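Local coordinates for protein dermonecrotic toxin (Pasteurella multocida, PDB 2EBF) that acts as a potent mitogenic, dermonecrotic and bone-resorbing toxin in atrophic rhinitis of pigs, the chain here being its C-terminal region, at residues E208-F213 with I257-Y262; L331-F336 with T513-P518; S378-D383 with T529-D534; N716-Y721 with A730-P735. All coordinates share one frame; numbering follows the deposited sequence.

Contact 1: residues E208-F213 with I257-Y262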
# COMPACT_ATOMS: atom_id res chain seq x y z
N GLU A 208 0.41 -26.02 -18.70
CA GLU A 208 1.18 -27.23 -18.44
C GLU A 208 0.96 -28.30 -19.52
O GLU A 208 1.92 -28.91 -20.00
CB GLU A 208 0.83 -27.78 -17.05
CG GLU A 208 1.58 -29.05 -16.67
CD GLU A 208 1.47 -29.40 -15.19
OE1 GLU A 208 0.55 -28.90 -14.52
OE2 GLU A 208 2.31 -30.19 -14.71
N ASP A 209 -0.30 -28.52 -19.90
CA ASP A 209 -0.64 -29.49 -20.93
C ASP A 209 -1.30 -28.80 -22.12
O ASP A 209 -2.46 -28.39 -22.04
CB ASP A 209 -1.54 -30.58 -20.35
CG ASP A 209 -1.70 -31.78 -21.29
OD1 ASP A 209 -2.12 -32.84 -20.79
OD2 ASP A 209 -1.43 -31.66 -22.50
N ILE A 210 -0.56 -28.71 -23.21
CA ILE A 210 -1.02 -28.08 -24.45
C ILE A 210 -2.31 -28.67 -25.04
O ILE A 210 -3.05 -27.97 -25.75
CB ILE A 210 0.15 -28.06 -25.50
CG1 ILE A 210 1.18 -26.97 -25.15
CG2 ILE A 210 -0.34 -27.89 -26.93
CD1 ILE A 210 0.59 -25.74 -24.52
N SER A 211 -2.59 -29.94 -24.74
CA SER A 211 -3.80 -30.62 -25.23
C SER A 211 -5.10 -29.94 -24.80
O SER A 211 -6.15 -30.16 -25.40
CB SER A 211 -3.81 -32.09 -24.80
OG SER A 211 -4.12 -32.24 -23.42
N VAL A 212 -5.03 -29.13 -23.74
CA VAL A 212 -6.17 -28.34 -23.25
C VAL A 212 -6.74 -27.43 -24.35
O VAL A 212 -7.92 -27.07 -24.33
CB VAL A 212 -5.78 -27.51 -21.99
CG1 VAL A 212 -6.98 -26.76 -21.44
CG2 VAL A 212 -5.21 -28.40 -20.91
N PHE A 213 -5.89 -27.06 -25.31
CA PHE A 213 -6.32 -26.24 -26.44
C PHE A 213 -7.27 -26.97 -27.38
O PHE A 213 -8.05 -26.33 -28.09
CB PHE A 213 -5.11 -25.72 -27.21
CG PHE A 213 -4.42 -24.58 -26.54
CD1 PHE A 213 -5.01 -23.32 -26.49
CD2 PHE A 213 -3.16 -24.76 -25.97
CE1 PHE A 213 -4.37 -22.26 -25.87
CE2 PHE A 213 -2.51 -23.69 -25.35
CZ PHE A 213 -3.12 -22.44 -25.30
N ILE A 257 7.97 -26.17 -24.67
CA ILE A 257 8.95 -27.20 -24.40
C ILE A 257 8.22 -28.42 -23.86
O ILE A 257 7.53 -28.33 -22.84
CB ILE A 257 10.04 -26.75 -23.39
CG1 ILE A 257 10.93 -25.66 -24.01
CG2 ILE A 257 10.89 -27.94 -22.93
CD1 ILE A 257 12.04 -25.14 -23.11
N GLU A 258 8.34 -29.54 -24.58
CA GLU A 258 7.78 -30.82 -24.16
C GLU A 258 6.33 -30.70 -23.68
O GLU A 258 6.03 -31.00 -22.53
CB GLU A 258 8.64 -31.48 -23.08
CG GLU A 258 9.96 -32.06 -23.58
CD GLU A 258 10.67 -32.88 -22.51
OE1 GLU A 258 10.87 -34.10 -22.73
OE2 GLU A 258 11.02 -32.31 -21.45
N ASN A 259 5.44 -30.26 -24.58
CA ASN A 259 3.99 -30.22 -24.30
C ASN A 259 3.52 -29.12 -23.33
O ASN A 259 2.34 -29.05 -22.99
CB ASN A 259 3.49 -31.61 -23.86
CG ASN A 259 1.98 -31.75 -23.96
OD1 ASN A 259 1.30 -31.97 -22.96
ND2 ASN A 259 1.45 -31.62 -25.17
N SER A 260 4.45 -28.27 -22.90
CA SER A 260 4.11 -27.13 -22.04
C SER A 260 4.41 -25.80 -22.72
O SER A 260 5.45 -25.64 -23.36
CB SER A 260 4.85 -27.22 -20.70
OG SER A 260 4.44 -28.35 -19.95
N LEU A 261 3.48 -24.85 -22.57
CA LEU A 261 3.64 -23.50 -23.11
C LEU A 261 3.98 -22.50 -22.00
O LEU A 261 3.28 -22.43 -20.99
CB LEU A 261 2.37 -23.07 -23.84
CG LEU A 261 2.15 -21.61 -24.25
CD1 LEU A 261 3.03 -21.22 -25.42
CD2 LEU A 261 0.68 -21.39 -24.59
N TYR A 262 5.05 -21.75 -22.22
CA TYR A 262 5.55 -20.78 -21.25
C TYR A 262 5.42 -19.38 -21.84
O TYR A 262 5.85 -19.14 -22.97
CB TYR A 262 7.02 -21.08 -20.93
CG TYR A 262 7.23 -22.46 -20.35
CD1 TYR A 262 7.35 -23.58 -21.18
CD2 TYR A 262 7.31 -22.65 -18.98
CE1 TYR A 262 7.54 -24.85 -20.64
CE2 TYR A 262 7.49 -23.91 -18.43
CZ TYR A 262 7.61 -25.01 -19.27
OH TYR A 262 7.79 -26.26 -18.71
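Ser-260 OG donates to Glu-208 O over 2.6 Å, in the carbonyl plane and on a lone pair. Two residues further on, Ile-210 N donates to Asn-259 O at 2.9 Å, a fairly straight bond of 155° at the hydrogen. The hydroxyl of Ser-260 thus holds the chain at Glu-208, the first residue after strand 205-207, and the amide of Ile-210 fastens the loop to the hairpin turn beside it.

Beside these bonds the contact becomes apolar. Ile-210 sends CG1 and CD1 across the hairpin backbone, and its CD1 presses against CB of Leu-261 at 3.3 Å, tighter than usual for two carbons. Leu-261, with CG anti to the backbone N (chi1 167°), carries CD2 to the edge of the Phe-213 ring, 4.0 Å from CZ. Ile-210 CD1 lies at the edge of that same ring, in its plane.

Further out, Asp-209 OD2 accepts from Ser-211 N at 3.1 Å, approached from above the carboxylate plane, and this Asx turn shapes the loop that presents Ile-210. Leu-238 on helix 234-248 touches both Ile-210 and Phe-213. On the other segment, residues 257-260 make a type I' turn, the tight reversal common in two-residue beta hairpins, here joining strands 254-257 and 260-263 of a three-stranded antiparallel sheet.

Contact 2: residues L331-F336 with T513-P518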
# COMPACT_ATOMS: atom_id res chain seq x y z
N LEU A 331 -2.28 5.83 1.29
CA LEU A 331 -1.49 6.77 2.08
C LEU A 331 -1.38 8.13 1.40
O LEU A 331 -1.45 9.18 2.04
CB LEU A 331 -0.09 6.21 2.33
CG LEU A 331 0.88 7.07 3.15
CD1 LEU A 331 0.32 7.22 4.57
CD2 LEU A 331 2.26 6.45 3.17
N LEU A 332 -1.19 8.10 0.08
CA LEU A 332 -1.07 9.33 -0.71
C LEU A 332 -2.32 10.19 -0.63
O LEU A 332 -2.23 11.40 -0.81
CB LEU A 332 -0.73 8.99 -2.16
CG LEU A 332 -0.51 10.09 -3.21
CD1 LEU A 332 0.94 10.59 -3.23
CD2 LEU A 332 -0.90 9.53 -4.57
N THR A 333 -3.49 9.59 -0.38
CA THR A 333 -4.73 10.37 -0.29
C THR A 333 -4.94 11.02 1.08
O THR A 333 -5.78 11.93 1.22
CB THR A 333 -5.98 9.51 -0.59
OG1 THR A 333 -6.17 8.56 0.46
CG2 THR A 333 -5.86 8.79 -1.94
N GLU A 334 -4.22 10.53 2.09
CA GLU A 334 -4.44 10.95 3.48
C GLU A 334 -4.17 12.43 3.68
O GLU A 334 -3.10 12.93 3.34
CB GLU A 334 -3.60 10.12 4.45
CG GLU A 334 -4.15 8.75 4.73
CD GLU A 334 -3.34 7.95 5.75
OE1 GLU A 334 -3.65 6.75 5.90
OE2 GLU A 334 -2.41 8.52 6.39
N SER A 335 -5.15 13.12 4.25
CA SER A 335 -5.03 14.54 4.53
C SER A 335 -4.56 15.35 3.30
O SER A 335 -3.79 16.30 3.44
CB SER A 335 -4.10 14.78 5.73
OG SER A 335 -4.71 14.31 6.93
N PHE A 336 -4.99 14.95 2.10
CA PHE A 336 -4.69 15.78 0.94
C PHE A 336 -5.45 17.07 1.12
O PHE A 336 -6.64 17.05 1.42
CB PHE A 336 -5.07 15.12 -0.40
CG PHE A 336 -4.74 15.97 -1.59
CD1 PHE A 336 -3.45 15.98 -2.13
CD2 PHE A 336 -5.70 16.80 -2.16
CE1 PHE A 336 -3.13 16.79 -3.22
CE2 PHE A 336 -5.39 17.62 -3.26
CZ PHE A 336 -4.10 17.61 -3.79
N THR A 513 -10.56 5.84 -0.22
CA THR A 513 -10.75 5.02 0.99
C THR A 513 -11.00 5.90 2.21
O THR A 513 -10.06 6.35 2.86
CB THR A 513 -9.53 4.09 1.23
OG1 THR A 513 -8.33 4.87 1.11
CG2 THR A 513 -9.49 2.96 0.20
N GLY A 514 -12.27 6.15 2.52
CA GLY A 514 -12.62 7.00 3.66
C GLY A 514 -12.51 8.48 3.35
O GLY A 514 -12.71 9.33 4.22
N ARG A 515 -12.20 8.80 2.09
CA ARG A 515 -11.97 10.18 1.65
C ARG A 515 -11.82 10.20 0.13
O ARG A 515 -11.80 9.15 -0.50
CB ARG A 515 -10.71 10.74 2.32
CG ARG A 515 -9.41 10.15 1.76
CD ARG A 515 -8.20 10.56 2.57
NE ARG A 515 -8.24 9.98 3.91
CZ ARG A 515 -7.84 8.74 4.20
NH1 ARG A 515 -7.36 7.94 3.24
NH2 ARG A 515 -7.92 8.30 5.45
N PRO A 516 -11.75 11.39 -0.48
CA PRO A 516 -11.58 11.38 -1.92
C PRO A 516 -10.19 10.94 -2.37
O PRO A 516 -9.20 11.11 -1.65
CB PRO A 516 -11.84 12.85 -2.32
CG PRO A 516 -12.50 13.50 -1.09
CD PRO A 516 -11.89 12.76 0.06
N MET A 517 -10.13 10.36 -3.57
CA MET A 517 -8.87 10.21 -4.29
C MET A 517 -8.73 11.40 -5.26
O MET A 517 -9.47 11.48 -6.24
CB MET A 517 -8.87 8.89 -5.07
CG MET A 517 -7.72 8.72 -6.04
SD MET A 517 -6.16 8.67 -5.15
CE MET A 517 -5.04 8.29 -6.49
N PRO A 518 -7.78 12.31 -4.99
CA PRO A 518 -7.62 13.47 -5.87
C PRO A 518 -7.16 13.01 -7.24
O PRO A 518 -6.60 11.91 -7.35
CB PRO A 518 -6.52 14.29 -5.18
CG PRO A 518 -6.46 13.76 -3.77
CD PRO A 518 -6.81 12.32 -3.89
O HOH W 1 -7.91 12.82 -0.06
O HOH W 2 -7.98 6.49 -0.85
O HOH W 3 -6.06 6.32 6.85
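Thr-333, at the C-terminal end of helix 312-333, is gripped by Arg-515 on one side and Met-517 on another. Its OG1 accepts from Arg-515 NH1 at 3.1 Å, the oxygen tilted 15° from the guanidinium plane. The same hydroxyl bonds to Met-330 O one turn back in the helix, and water 2 donates to it while accepting from Thr-513 N. The methyl branch, CG2, goes the other way and meets Met-517 SD at 3.2 Å, the two side chains crossing at about a right angle.

Arg-515 reaches the helix end by bending at chi3 (67°), which lays its guanidinium between two neighbours: Glu-334 CG over one face and Thr-513 O over the opposite one. The Glu-334 carboxylate is not paired with it directly. Water 3 donates to Glu-334 OE1 and accepts from Arg-515 NH2, and OE1 is also bonded to Ser-168.

Residues 333-336 form a type II beta turn that carries the chain off the helix, closed by Phe-336 N donating to Thr-333 O at 3.2 Å. Water 1 donates to that same carbonyl and to Pro-516 O, bridging the turn to the short strand 516-517, half of a two-stranded antiparallel pair with 510-511.

Beyond the turn Pro-518 sits over one face of Phe-336, a CH-pi contact with Pro-518 CG 3.8 Å from the ring centroid. Tyr-523 of helix 520-524 touches Thr-333, Phe-336 and Pro-518.

Contact 3: residues S378-D383 with T529-D534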
# COMPACT_ATOMS: atom_id res chain seq x y z
N SER A 378 -9.46 12.41 -25.52
CA SER A 378 -10.18 12.32 -26.79
C SER A 378 -9.32 12.72 -27.99
O SER A 378 -8.43 13.57 -27.87
CB SER A 378 -11.43 13.20 -26.75
OG SER A 378 -11.07 14.57 -26.78
N SER A 379 -9.63 12.13 -29.15
CA SER A 379 -9.02 12.54 -30.40
C SER A 379 -9.25 14.03 -30.68
O SER A 379 -8.38 14.70 -31.23
CB SER A 379 -9.49 11.65 -31.56
OG SER A 379 -10.88 11.78 -31.78
N LYS A 380 -10.42 14.55 -30.27
CA LYS A 380 -10.73 15.98 -30.41
C LYS A 380 -9.75 16.87 -29.63
O LYS A 380 -9.34 17.93 -30.13
CB LYS A 380 -12.16 16.30 -29.95
CG LYS A 380 -13.24 15.76 -30.86
CD LYS A 380 -14.37 16.77 -31.08
CE LYS A 380 -14.15 17.63 -32.33
NZ LYS A 380 -13.44 18.92 -32.06
N SER A 381 -9.42 16.45 -28.41
CA SER A 381 -8.44 17.16 -27.58
C SER A 381 -7.04 17.09 -28.19
O SER A 381 -6.35 18.11 -28.27
CB SER A 381 -8.41 16.60 -26.15
OG SER A 381 -9.59 16.96 -25.44
N ILE A 382 -6.64 15.90 -28.63
CA ILE A 382 -5.33 15.72 -29.25
C ILE A 382 -5.19 16.57 -30.51
O ILE A 382 -4.17 17.24 -30.72
CB ILE A 382 -5.01 14.22 -29.54
CG1 ILE A 382 -4.91 13.42 -28.23
CG2 ILE A 382 -3.72 14.11 -30.35
CD1 ILE A 382 -4.94 11.89 -28.39
N ASP A 383 -6.23 16.57 -31.35
CA ASP A 383 -6.23 17.39 -32.58
C ASP A 383 -6.13 18.88 -32.29
O ASP A 383 -5.39 19.60 -32.97
CB ASP A 383 -7.45 17.08 -33.44
CG ASP A 383 -7.37 15.72 -34.12
OD1 ASP A 383 -6.25 15.27 -34.45
OD2 ASP A 383 -8.42 15.10 -34.34
N THR A 529 -8.91 19.90 -18.71
CA THR A 529 -9.68 20.50 -19.80
C THR A 529 -10.25 19.46 -20.76
O THR A 529 -9.86 18.29 -20.73
CB THR A 529 -8.85 21.52 -20.61
OG1 THR A 529 -7.79 20.86 -21.30
CG2 THR A 529 -8.30 22.63 -19.72
N VAL A 530 -11.17 19.91 -21.60
CA VAL A 530 -11.78 19.08 -22.64
C VAL A 530 -12.01 19.95 -23.88
O VAL A 530 -12.16 21.17 -23.77
CB VAL A 530 -13.17 18.49 -22.21
CG1 VAL A 530 -13.01 17.35 -21.23
CG2 VAL A 530 -14.09 19.57 -21.64
N VAL A 531 -12.07 19.31 -25.04
CA VAL A 531 -12.41 20.01 -26.27
C VAL A 531 -13.78 19.53 -26.78
O VAL A 531 -13.98 18.35 -27.03
CB VAL A 531 -11.29 19.86 -27.35
CG1 VAL A 531 -11.65 20.62 -28.64
CG2 VAL A 531 -9.96 20.36 -26.80
N ASP A 532 -14.72 20.48 -26.87
CA ASP A 532 -16.08 20.32 -27.42
C ASP A 532 -16.16 19.62 -28.77
O ASP A 532 -15.16 19.48 -29.47
CB ASP A 532 -16.72 21.70 -27.63
CG ASP A 532 -17.75 22.05 -26.59
OD1 ASP A 532 -18.36 21.12 -26.00
OD2 ASP A 532 -17.97 23.25 -26.35
N SER A 533 -17.37 19.21 -29.12
CA SER A 533 -17.71 18.84 -30.49
C SER A 533 -17.67 20.07 -31.39
O SER A 533 -17.40 19.97 -32.59
CB SER A 533 -19.10 18.19 -30.54
OG SER A 533 -20.09 19.06 -30.00
N ASP A 534 -17.92 21.24 -30.79
CA ASP A 534 -17.79 22.53 -31.47
C ASP A 534 -16.33 22.94 -31.62
O ASP A 534 -16.03 23.92 -32.30
CB ASP A 534 -18.54 23.63 -30.69
CG ASP A 534 -19.98 23.27 -30.41
OD1 ASP A 534 -20.81 23.35 -31.34
OD2 ASP A 534 -20.30 22.93 -29.25
O HOH W 4 -12.10 16.24 -24.98
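Lys-380 and Ser-381, in the first turn of helix 379-387, meet the end of strand 528-531 through Val-531 and the residues just after it. The direct polar link is made by Lys-380 NZ, which donates to Asp-532 O at 3.2 Å. The ammonium lies in the carbonyl plane, with a C=O...N angle of 158°. To get there the lysine chain bends at chi2, chi3 and chi4, which brings CD to 4.0 Å from Ser-533 CA.

A second polar link runs through solvent. Water 4 lies 2.7 Å from Ser-381 OG, is hydrogen-bonded to Ser-378 OG as well, and accepts from Val-531 N, so one water joins two serine hydroxyls to the strand backbone. Ser-378 is also the N-cap of the helix: its OG accepts from Ser-381 N at 3.0 Å, which ties the capping hydroxyl to the bridge.

The van der Waals part belongs to Val-531. Its two methyls divide the helix surface between them: CG2 rests 3.6 Å from Ser-381 CA, while CG1 lies against Lys-380 O at 3.8 Å.

The axes of 379-383 and 529-531 run nearly perpendicular, 94° apart in direction, and approach to 7.2 Å. Strand 528-531 lies between 372-376, parallel to it, and 537-539, antiparallel, in a mixed six-stranded sheet. The helix directly follows 372-376, and its Ile-382 packs on helix 442-452.

Contact 4: residues N716-Y721 with A730-P735; sequences NPFVEY and ALFMPP
Asn-716 sits where the chain turns a corner before strand 717-720, and its backbone O lies 3.9 Å from Pro-734 CB, a plain van der Waals contact. The next contact is Phe-718, whose CG stands anti to the backbone N (chi1 -178°) and whose ring goes in among three residues of 730-735. Pro-735 lies over one face in a CH-pi contact, its CD 3.7 Å from the ring centroid and 20° off the normal. Pro-734 packs against the CB of Phe-718 at 4.0 Å from its own CB, and Phe-732 meets the CD2 side of the ring, CZ to Phe-718 CD2 being 3.9 Å, with the two side chains crossing at about a right angle.

Glu-720, extended beyond CG, slants across the end of Phe-732. Its OE1 comes within 3.3 Å of Phe-732 CE1, the carboxylate and ring planes being 64° apart, and OE2 forms a salt bridge with Lys-724, which also makes a cation-pi contact with the Phe-732 ring.

In the C3 domain, strand 717-720 lies between 567-568 and 643-656 in an antiparallel sheet. The segment leaving helix 726-730 packs on strands 717-720 and 643-656, its Phe-732 O bonded to Thr-651 and Pro-734 touching Thr-651 and Trp-653.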
# COMPACT_ATOMS: atom_id res chain seq x y z
N ASN A 716 4.84 -1.56 28.27
CA ASN A 716 3.78 -1.14 27.35
C ASN A 716 3.12 0.19 27.74
O ASN A 716 1.89 0.27 27.84
CB ASN A 716 2.76 -2.27 27.15
CG ASN A 716 3.39 -3.56 26.64
OD1 ASN A 716 4.52 -3.56 26.13
ND2 ASN A 716 2.65 -4.67 26.77
N PRO A 717 3.94 1.25 27.93
CA PRO A 717 3.42 2.53 28.41
C PRO A 717 2.49 3.22 27.41
O PRO A 717 2.66 3.08 26.19
CB PRO A 717 4.68 3.36 28.68
CG PRO A 717 5.75 2.72 27.88
CD PRO A 717 5.40 1.29 27.70
N PHE A 718 1.50 3.91 27.95
CA PHE A 718 0.49 4.62 27.17
C PHE A 718 0.36 6.07 27.66
O PHE A 718 0.27 6.32 28.86
CB PHE A 718 -0.84 3.91 27.34
CG PHE A 718 -1.94 4.51 26.56
CD1 PHE A 718 -1.98 4.38 25.16
CD2 PHE A 718 -3.00 5.15 27.21
CE1 PHE A 718 -3.04 4.91 24.44
CE2 PHE A 718 -4.05 5.69 26.49
CZ PHE A 718 -4.08 5.57 25.11
N VAL A 719 0.33 7.01 26.72
CA VAL A 719 0.27 8.44 27.04
C VAL A 719 -1.06 9.02 26.57
O VAL A 719 -1.52 8.74 25.46
CB VAL A 719 1.46 9.20 26.42
CG1 VAL A 719 1.38 10.72 26.67
CG2 VAL A 719 2.78 8.66 26.98
N GLU A 720 -1.71 9.79 27.44
CA GLU A 720 -2.79 10.66 27.01
C GLU A 720 -2.38 12.10 27.30
O GLU A 720 -1.88 12.40 28.38
CB GLU A 720 -4.10 10.34 27.74
CG GLU A 720 -4.82 9.12 27.19
CD GLU A 720 -6.17 8.87 27.88
OE1 GLU A 720 -6.69 7.72 27.80
OE2 GLU A 720 -6.71 9.82 28.49
N TYR A 721 -2.62 12.98 26.33
CA TYR A 721 -2.18 14.38 26.43
C TYR A 721 -3.17 15.29 27.18
O TYR A 721 -3.62 16.32 26.65
CB TYR A 721 -1.83 14.90 25.03
CG TYR A 721 -0.70 14.10 24.41
CD1 TYR A 721 0.63 14.41 24.69
CD2 TYR A 721 -0.95 13.00 23.58
CE1 TYR A 721 1.68 13.66 24.15
CE2 TYR A 721 0.09 12.25 23.03
CZ TYR A 721 1.40 12.58 23.32
OH TYR A 721 2.44 11.84 22.77
N ALA A 730 -6.31 7.69 39.17
CA ALA A 730 -6.08 6.43 39.92
C ALA A 730 -6.33 5.16 39.11
O ALA A 730 -5.63 4.13 39.28
CB ALA A 730 -6.91 6.42 41.20
N LEU A 731 -7.33 5.22 38.23
CA LEU A 731 -7.73 4.07 37.41
C LEU A 731 -7.34 4.21 35.93
O LEU A 731 -7.78 3.43 35.09
CB LEU A 731 -9.25 3.82 37.58
CG LEU A 731 -9.64 3.22 38.94
CD1 LEU A 731 -11.16 3.17 39.10
CD2 LEU A 731 -9.05 1.82 39.09
N PHE A 732 -6.49 5.19 35.63
CA PHE A 732 -5.92 5.37 34.29
C PHE A 732 -4.93 4.24 33.97
O PHE A 732 -3.90 4.10 34.62
CB PHE A 732 -5.23 6.74 34.15
CG PHE A 732 -4.60 6.99 32.79
CD1 PHE A 732 -5.29 6.70 31.60
CD2 PHE A 732 -3.33 7.55 32.71
CE1 PHE A 732 -4.71 6.94 30.35
CE2 PHE A 732 -2.74 7.80 31.46
CZ PHE A 732 -3.44 7.50 30.28
N MET A 733 -5.28 3.43 32.98
CA MET A 733 -4.46 2.27 32.62
C MET A 733 -4.32 2.12 31.12
O MET A 733 -5.13 2.67 30.37
CB MET A 733 -4.98 0.97 33.28
CG MET A 733 -6.44 0.64 33.08
SD MET A 733 -6.97 -0.80 34.09
CE MET A 733 -7.21 -0.07 35.71
N PRO A 734 -3.24 1.43 30.66
CA PRO A 734 -3.05 1.27 29.22
C PRO A 734 -4.20 0.48 28.59
O PRO A 734 -4.97 -0.17 29.32
CB PRO A 734 -1.75 0.45 29.13
CG PRO A 734 -1.03 0.71 30.44
CD PRO A 734 -2.17 0.79 31.44
N PRO A 735 -4.34 0.56 27.24
CA PRO A 735 -5.31 -0.30 26.57
C PRO A 735 -5.14 -1.74 27.03
O PRO A 735 -4.02 -2.24 27.17
CB PRO A 735 -4.94 -0.14 25.09
CG PRO A 735 -4.46 1.28 25.02
CD PRO A 735 -3.63 1.43 26.28

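In the fold
From the N terminus, contact 1 comes first, closing a loop of 43 intervening residues that includes helix 234-248 and tying the exit of strand 205-207 to the hairpin of the small antiparallel sheet. Contacts 2 and 3 cross: 378-383 falls between the two segments of contact 2, and 529-534 comes after both. Contact 2 joins the end of helix 312-333 to strand 516-517, and contact 3 joins helix 379-387 to strand 528-531, next to the outermost strand 537-539 of the mixed sheet; their nearest atoms are about 13 Å apart. All three lie in the C2 range. Contact 4, in the C3 range, closes a short local loop around helix 726-730, with its centre about 60 Å from that of contact 3.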